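Local coordinates for uncharacterized egV family protein COG1307 (Ruminococcus gnavus, PDB 3JR7), which is of unknown function but, as a DegV-family protein, probably binds lipids such as fatty acids in a pocket that here holds a polyether molecule, at residues A[187-192]-A[286-291]; A[176-181]-A[215-220]; A[54-59]-A[64-69]. All coordinates share one frame; numbering follows the deposited sequence.

Contact 1 of 3, residues A[187-192]-A[286-291]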
# COMPACT_ATOMS: atom_id res chain seq x y z
N ARG A 187 1.34 -3.56 16.19
CA ARG A 187 1.65 -4.59 17.18
C ARG A 187 0.37 -5.14 17.78
O ARG A 187 0.13 -6.34 17.77
CB ARG A 187 2.58 -4.02 18.26
CG ARG A 187 2.73 -4.91 19.51
CD ARG A 187 3.56 -6.14 19.27
NE ARG A 187 4.94 -5.79 18.90
CZ ARG A 187 5.86 -6.64 18.45
NH1 ARG A 187 5.60 -7.93 18.28
NH2 ARG A 187 7.07 -6.17 18.15
N LYS A 188 -0.48 -4.23 18.25
CA LYS A 188 -1.68 -4.60 18.97
C LYS A 188 -2.70 -5.29 18.06
O LYS A 188 -3.47 -6.15 18.52
CB LYS A 188 -2.28 -3.36 19.69
CG LYS A 188 -1.42 -2.86 20.94
CD LYS A 188 0.08 -2.48 20.60
CE LYS A 188 1.04 -2.26 21.81
NZ LYS A 188 2.49 -2.03 21.37
N ASN A 189 -2.73 -4.96 16.78
CA ASN A 189 -3.65 -5.66 15.85
C ASN A 189 -3.05 -6.93 15.21
O ASN A 189 -3.63 -7.50 14.29
CB ASN A 189 -4.20 -4.69 14.78
CG ASN A 189 -5.13 -3.66 15.37
OD1 ASN A 189 -5.19 -3.49 16.57
ND2 ASN A 189 -5.85 -2.96 14.53
N GLY A 190 -1.90 -7.38 15.71
CA GLY A 190 -1.38 -8.72 15.37
C GLY A 190 -0.65 -8.78 14.04
O GLY A 190 -0.50 -9.85 13.44
N ARG A 191 -0.17 -7.63 13.56
CA ARG A 191 0.57 -7.54 12.29
C ARG A 191 2.09 -7.60 12.41
O ARG A 191 2.79 -7.50 11.42
CB ARG A 191 0.17 -6.25 11.56
CG ARG A 191 -1.06 -6.40 10.69
CD ARG A 191 -2.33 -6.74 11.42
NE ARG A 191 -3.42 -6.94 10.48
CZ ARG A 191 -4.70 -7.02 10.80
NH1 ARG A 191 -5.12 -6.85 12.06
NH2 ARG A 191 -5.59 -7.25 9.85
N LEU A 192 2.61 -7.78 13.62
CA LEU A 192 4.06 -7.77 13.84
C LEU A 192 4.50 -9.08 14.49
O LEU A 192 5.49 -9.14 15.21
CB LEU A 192 4.45 -6.57 14.73
CG LEU A 192 4.26 -5.16 14.20
CD1 LEU A 192 4.99 -4.17 15.14
CD2 LEU A 192 4.85 -5.07 12.77
N THR A 286 -2.78 5.64 7.33
CA THR A 286 -2.71 6.50 8.50
C THR A 286 -2.93 5.73 9.79
O THR A 286 -2.15 5.88 10.75
CB THR A 286 -3.72 7.62 8.37
OG1 THR A 286 -3.29 8.48 7.29
CG2 THR A 286 -3.87 8.37 9.68
N VAL A 287 -3.95 4.88 9.82
CA VAL A 287 -4.24 4.12 11.03
C VAL A 287 -3.05 3.27 11.49
O VAL A 287 -2.73 3.23 12.69
CB VAL A 287 -5.48 3.23 10.83
CG1 VAL A 287 -5.61 2.21 11.97
CG2 VAL A 287 -6.78 4.10 10.70
N TYR A 288 -2.38 2.59 10.56
CA TYR A 288 -1.26 1.71 10.91
C TYR A 288 0.11 2.42 10.93
O TYR A 288 0.99 2.03 11.70
CB TYR A 288 -1.27 0.46 10.02
CG TYR A 288 -2.43 -0.45 10.40
CD1 TYR A 288 -2.36 -1.26 11.53
CD2 TYR A 288 -3.62 -0.41 9.73
CE1 TYR A 288 -3.38 -2.07 11.90
CE2 TYR A 288 -4.72 -1.24 10.12
CZ TYR A 288 -4.58 -2.06 11.21
OH TYR A 288 -5.61 -2.86 11.66
N ALA A 289 0.29 3.46 10.13
CA ALA A 289 1.59 4.17 10.12
C ALA A 289 1.71 5.15 11.28
O ALA A 289 2.80 5.38 11.83
CB ALA A 289 1.79 4.89 8.78
N ASN A 290 0.59 5.78 11.58
CA ASN A 290 0.46 6.78 12.63
C ASN A 290 1.19 8.06 12.28
O ASN A 290 1.98 8.15 11.30
CB ASN A 290 0.89 6.23 14.01
CG ASN A 290 -0.16 5.33 14.63
OD1 ASN A 290 0.11 4.17 14.99
ND2 ASN A 290 -1.35 5.87 14.80
N ASP A 291 0.86 9.09 13.06
CA ASP A 291 1.41 10.43 12.85
C ASP A 291 2.93 10.30 12.77
O ASP A 291 3.54 9.68 13.63
CB ASP A 291 1.06 11.29 14.08
CG ASP A 291 1.38 12.77 13.89
OD1 ASP A 291 1.70 13.24 12.76
OD2 ASP A 291 1.20 13.45 14.90

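Contact 2 of 3, residues A[176-181]-A[215-220]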
# COMPACT_ATOMS: atom_id res chain seq x y z
N THR A 176 9.39 -3.17 0.17
CA THR A 176 8.77 -2.13 0.97
C THR A 176 9.57 -1.95 2.26
O THR A 176 10.06 -2.93 2.87
CB THR A 176 7.33 -2.53 1.37
OG1 THR A 176 6.61 -2.83 0.18
CG2 THR A 176 6.56 -1.42 2.17
N TYR A 177 9.66 -0.71 2.70
CA TYR A 177 10.41 -0.33 3.91
C TYR A 177 9.64 0.74 4.63
O TYR A 177 8.97 1.55 3.98
CB TYR A 177 11.76 0.24 3.50
CG TYR A 177 12.54 -0.63 2.57
CD1 TYR A 177 13.53 -1.47 3.05
CD2 TYR A 177 12.29 -0.61 1.20
CE1 TYR A 177 14.23 -2.30 2.18
CE2 TYR A 177 12.98 -1.40 0.35
CZ TYR A 177 13.96 -2.24 0.84
OH TYR A 177 14.66 -3.04 -0.02
N PHE A 178 9.73 0.78 5.95
CA PHE A 178 9.10 1.85 6.69
C PHE A 178 9.76 2.11 8.02
O PHE A 178 10.40 1.23 8.60
CB PHE A 178 7.61 1.64 6.86
CG PHE A 178 7.19 0.42 7.63
CD1 PHE A 178 6.76 0.51 8.94
CD2 PHE A 178 7.08 -0.80 7.00
CE1 PHE A 178 6.26 -0.60 9.61
CE2 PHE A 178 6.60 -1.94 7.67
CZ PHE A 178 6.21 -1.85 8.95
N VAL A 179 9.59 3.34 8.47
CA VAL A 179 9.96 3.78 9.81
C VAL A 179 8.78 4.60 10.36
O VAL A 179 8.28 5.55 9.71
CB VAL A 179 11.24 4.66 9.83
CG1 VAL A 179 11.55 5.12 11.25
CG2 VAL A 179 12.44 3.90 9.27
N LEU A 180 8.32 4.22 11.54
CA LEU A 180 7.23 4.89 12.21
C LEU A 180 7.69 5.51 13.51
O LEU A 180 8.69 5.10 14.06
CB LEU A 180 6.13 3.88 12.56
CG LEU A 180 5.66 3.01 11.40
CD1 LEU A 180 4.45 2.17 11.84
CD2 LEU A 180 5.36 3.86 10.17
N GLU A 181 6.94 6.50 14.00
CA GLU A 181 7.07 6.96 15.39
C GLU A 181 6.35 6.00 16.31
O GLU A 181 6.75 5.85 17.46
CB GLU A 181 6.49 8.37 15.56
CG GLU A 181 7.16 9.43 14.72
CD GLU A 181 8.55 9.87 15.25
OE1 GLU A 181 9.07 9.30 16.23
OE2 GLU A 181 9.15 10.80 14.66
N GLY A 215 5.30 -11.18 2.07
CA GLY A 215 4.32 -10.13 2.46
C GLY A 215 4.09 -9.99 3.96
O GLY A 215 3.04 -9.47 4.37
N THR A 216 5.01 -10.50 4.78
CA THR A 216 4.96 -10.25 6.20
C THR A 216 5.90 -9.06 6.51
O THR A 216 6.65 -8.60 5.64
CB THR A 216 5.35 -11.49 7.07
OG1 THR A 216 6.67 -11.90 6.73
CG2 THR A 216 4.34 -12.68 6.91
N ILE A 217 5.88 -8.59 7.76
CA ILE A 217 6.74 -7.51 8.19
C ILE A 217 7.93 -8.07 8.96
O ILE A 217 7.77 -8.97 9.78
CB ILE A 217 5.95 -6.52 9.07
CG1 ILE A 217 4.79 -5.92 8.24
CG2 ILE A 217 6.90 -5.40 9.63
CD1 ILE A 217 3.77 -5.11 9.01
N CYS A 218 9.11 -7.54 8.71
CA CYS A 218 10.29 -7.88 9.53
C CYS A 218 11.05 -6.59 9.92
O CYS A 218 10.80 -5.51 9.39
CB CYS A 218 11.24 -8.82 8.78
SG CYS A 218 12.00 -8.09 7.24
N GLN A 219 11.95 -6.73 10.87
CA GLN A 219 12.87 -5.66 11.21
C GLN A 219 14.17 -5.81 10.41
O GLN A 219 14.80 -6.86 10.39
CB GLN A 219 13.13 -5.68 12.70
CG GLN A 219 14.00 -4.52 13.11
CD GLN A 219 14.04 -4.31 14.59
OE1 GLN A 219 15.06 -3.94 15.11
NE2 GLN A 219 12.94 -4.53 15.25
N LYS A 220 14.55 -4.76 9.70
CA LYS A 220 15.75 -4.72 8.89
C LYS A 220 16.92 -4.10 9.61
O LYS A 220 18.05 -4.40 9.30
CB LYS A 220 15.48 -3.86 7.66
CG LYS A 220 14.25 -4.26 6.84
CD LYS A 220 14.44 -5.59 6.20
CE LYS A 220 15.24 -5.50 4.92
NZ LYS A 220 15.54 -6.88 4.36

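Contact 3 of 3, residues A[54-59]-A[64-69]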
# COMPACT_ATOMS: atom_id res chain seq x y z
N THR A 54 -17.10 5.14 16.76
CA THR A 54 -17.11 5.68 15.45
C THR A 54 -16.72 4.53 14.51
O THR A 54 -15.84 3.73 14.78
CB THR A 54 -16.14 6.87 15.33
OG1 THR A 54 -16.46 7.84 16.34
CG2 THR A 54 -16.23 7.49 13.94
N GLN A 55 -17.47 4.45 13.43
CA GLN A 55 -17.24 3.48 12.41
C GLN A 55 -17.21 4.33 11.20
O GLN A 55 -18.22 5.00 10.92
CB GLN A 55 -18.43 2.59 12.26
CG GLN A 55 -18.44 1.41 13.11
CD GLN A 55 -19.69 0.62 12.84
OE1 GLN A 55 -20.30 0.73 11.76
NE2 GLN A 55 -20.12 -0.17 13.83
N TRP A 56 -16.09 4.32 10.49
CA TRP A 56 -15.93 5.10 9.29
C TRP A 56 -15.55 4.21 8.09
O TRP A 56 -15.01 3.13 8.26
CB TRP A 56 -14.77 6.06 9.47
CG TRP A 56 -15.04 7.34 10.19
CD1 TRP A 56 -16.12 8.18 10.02
CD2 TRP A 56 -14.17 7.99 11.10
NE1 TRP A 56 -15.97 9.31 10.81
CE2 TRP A 56 -14.78 9.21 11.49
CE3 TRP A 56 -12.93 7.67 11.64
CZ2 TRP A 56 -14.19 10.09 12.38
CZ3 TRP A 56 -12.34 8.54 12.53
CH2 TRP A 56 -12.97 9.74 12.89
N THR A 57 -15.78 4.72 6.90
CA THR A 57 -15.35 4.11 5.67
C THR A 57 -14.11 4.88 5.24
O THR A 57 -14.08 6.13 5.30
CB THR A 57 -16.49 4.13 4.62
OG1 THR A 57 -17.59 3.38 5.15
CG2 THR A 57 -16.07 3.50 3.30
N ASP A 58 -13.07 4.12 4.87
CA ASP A 58 -11.83 4.72 4.40
C ASP A 58 -12.05 5.20 2.99
O ASP A 58 -11.77 4.49 2.03
CB ASP A 58 -10.66 3.73 4.48
CG ASP A 58 -9.35 4.30 3.90
OD1 ASP A 58 -9.26 5.55 3.69
OD2 ASP A 58 -8.41 3.50 3.65
N ASP A 59 -12.52 6.44 2.87
CA ASP A 59 -12.72 7.01 1.58
C ASP A 59 -12.41 8.51 1.61
O ASP A 59 -11.93 9.06 2.63
CB ASP A 59 -14.13 6.66 1.07
CG ASP A 59 -15.25 7.35 1.87
OD1 ASP A 59 -15.03 8.40 2.54
OD2 ASP A 59 -16.36 6.84 1.79
N GLN A 64 -7.74 13.28 6.85
CA GLN A 64 -6.65 12.74 7.67
C GLN A 64 -6.63 13.40 9.05
O GLN A 64 -6.44 12.76 10.06
CB GLN A 64 -5.29 12.94 6.94
CG GLN A 64 -4.13 12.22 7.62
CD GLN A 64 -2.83 12.52 6.94
OE1 GLN A 64 -2.40 11.81 6.01
NE2 GLN A 64 -2.22 13.60 7.36
N GLU A 65 -6.83 14.71 9.08
CA GLU A 65 -6.68 15.44 10.34
C GLU A 65 -7.74 14.92 11.32
O GLU A 65 -7.44 14.56 12.46
CB GLU A 65 -6.77 16.99 10.14
CG GLU A 65 -6.92 17.71 11.49
CD GLU A 65 -6.63 19.21 11.48
OE1 GLU A 65 -6.51 19.85 10.40
OE2 GLU A 65 -6.52 19.73 12.62
N GLU A 66 -8.98 14.79 10.86
CA GLU A 66 -10.02 14.25 11.74
C GLU A 66 -9.68 12.85 12.23
O GLU A 66 -9.93 12.44 13.36
CB GLU A 66 -11.36 14.26 10.99
CG GLU A 66 -12.47 13.62 11.81
CD GLU A 66 -13.84 13.66 11.14
OE1 GLU A 66 -13.90 13.54 9.88
OE2 GLU A 66 -14.83 13.75 11.90
N LEU A 67 -9.11 12.05 11.35
CA LEU A 67 -8.75 10.70 11.76
C LEU A 67 -7.62 10.70 12.77
O LEU A 67 -7.67 10.01 13.76
CB LEU A 67 -8.36 9.89 10.49
CG LEU A 67 -7.78 8.48 10.68
CD1 LEU A 67 -8.70 7.55 11.45
CD2 LEU A 67 -7.46 7.93 9.26
N LEU A 68 -6.58 11.48 12.52
CA LEU A 68 -5.45 11.55 13.46
C LEU A 68 -5.90 12.05 14.83
O LEU A 68 -5.42 11.59 15.84
CB LEU A 68 -4.36 12.47 12.91
CG LEU A 68 -3.48 11.88 11.78
CD1 LEU A 68 -2.53 12.93 11.12
CD2 LEU A 68 -2.69 10.64 12.29
N LEU A 69 -6.81 13.03 14.84
CA LEU A 69 -7.31 13.57 16.13
C LEU A 69 -8.14 12.52 16.88
O LEU A 69 -8.02 12.36 18.10
CB LEU A 69 -8.16 14.84 15.89
CG LEU A 69 -7.33 16.10 15.55
CD1 LEU A 69 -8.24 17.14 15.03
CD2 LEU A 69 -6.50 16.62 16.77

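Contact 1 of 3, residues A[187-192]-A[286-291]
Asn189 and Tyr288 make the one hydrogen bond of this contact. Asn189 ND2 donates to Tyr288 OH over 2.9 Å, with a nearly straight N-H...O angle of 162°. The hydroxyl lies in the plane of the amide. The side chains cross at about a right angle, and the amide and ring planes stand 77° apart. Both polar ends have further partners on the stretch around strand 79-81. Asn189 ND2 also reaches Ala78 O, Asn189 OD1 bonds Lys79 NZ, and Tyr288 OH pairs with Thr80 OG1. With both ends of its amide engaged, Asn189 is fixed in rotation.

A second polar link runs within 187-192. Arg191 NH1 donates to Asn189 O over 2.8 Å, tilted from the carbonyl plane. Arg191 NE bonds Leu108 O. Held this way, the guanidinium turns one face to Tyr288 OH, which sits over it toward the rim, 4.0 Å from Arg191 NH1; this is contact only. The chain of Arg191 bends at chi2 (63°), which folds the guanidinium back toward Asn189 O.

Nonpolar contact is slight. Asn189 CB sits at the edge of the Tyr288 ring, in its plane, 4.0 Å from Tyr288 CE1. Val287 CG1 covers part of one ring face.

The backbone sets Asn189 and Arg191 in place. Helix 184-188 ends in a Schellman motif with Gly190, of positive phi, as its C-prime residue. Gly190 N bonds Arg187 O at 3.1 Å, and Arg191 N turns back to Leu186 O.

Arg191 and Tyr288 belong to the pocket that holds the polyether. That molecule probably came from the crystallisation liquor, but its place is consistent with the lipid-binding pocket of DegV proteins.

Contact 2 of 3, residues A[176-181]-A[215-220]
Phe178 lays the far end of its ring against the branched side chain of Ile217. Phe178 CZ is 3.7 Å from Ile217 CG2 and 4.1 Å from Ile217 CD1. Phe178 CE2 adds a looser contact to Ile217 CG2. The two side chains cross at about a right angle, and the methyl group approaches the ring obliquely. With Phe178 CG between the backbone N and the carbonyl carbon (chi1 62°), the end of the ring reaches Ile217 although the side chain does not set out toward it. The Phe178-Ile217 pair is apolar.

A second, looser touch joins Tyr177 and Lys220. Tyr177 CE1 lies 4.3 Å from Lys220 CE, so the aliphatic part of the lysine meets the ring. The hydroxyl of Tyr177 bonds Asp240 OD2.

The side chain of Phe178 comes within about 4 Å of the bound polyether, so its ring helps line that pocket.

Strands 176-179 and 217-224 are not direct neighbours. Strand 205-211 runs between them, antiparallel to both, and Met209 on it touches Phe178 and Ile217. Ile217 also meets Leu192 and Leu108. On its other edge, strand 176-179 pairs with strand 294-297, where Ile295 touches Phe178. Helix 226-240 packs on Tyr177 through Val237.

Contact 3 of 3, residues A[54-59]-A[64-69]
Asp58 OD2 is gripped by two groups, Ser28 OG and the backbone N of Ile284; Asp58 lies two residues past Trp56, whose ring meets Glu66 and Leu67. The grip ties the end of segment 54-59 to the start of helix 283-289. Asp58 is also the centre of an inverse gamma turn, closed by a weak bond from Asp59 N to Thr57 O.

The contact itself is packing around the Trp56 indole. Glu66 and Leu67 come at its six-membered ring obliquely and from the same side of its plane. Trp56 CZ2 is 3.7 Å from Glu66 OE2 and 3.8 Å from Glu66 CD. The carboxylate plane is turned 57° from the ring. Glu66 has its CG anti to the backbone N (chi1 176°) and an extended chain, which brings the carboxylate obliquely to the CZ2 corner, while CG stays near CZ2 and CH2. Trp56 CZ3 meets Leu67 CD1 at 3.9 Å. Thr54 CG2 sits over the centre of the opposite face, 3.3 Å above the plane. Leu62 and Lys70 also touch Trp56.

Replacing Trp56 by an alanine is likely to leave Leu67 CD1 and the Glu66 chain without their apolar partner and to open a gap between strand and helix.

Strand 54-57 forms an antiparallel hairpin with strand 42-51. The arrangement is a beta hairpin followed by a helix, 64-73, that packs back against it.

Overall arrangement
Contact 1 lies at the surface, while contacts 2 and 3 are partly buried. Their chemistry follows: contact 1 is chiefly polar, contact 2 apolar within one sheet, and contact 3 the packing of an aromatic ring on a helix. Contacts 1 and 2 touch, through Leu180 against helix 283-289 and Ile217 against Arg191, and both contribute residues to the polyether pocket. Strand 176-179 of contact 2 leads into helix 184-188 of contact 1. Contact 3 belongs to the other sheet and meets contact 1 where Leu67 and Leu68 pack on Thr286. Contacts 2 and 3 do not touch; their centres are about 23 Å apart.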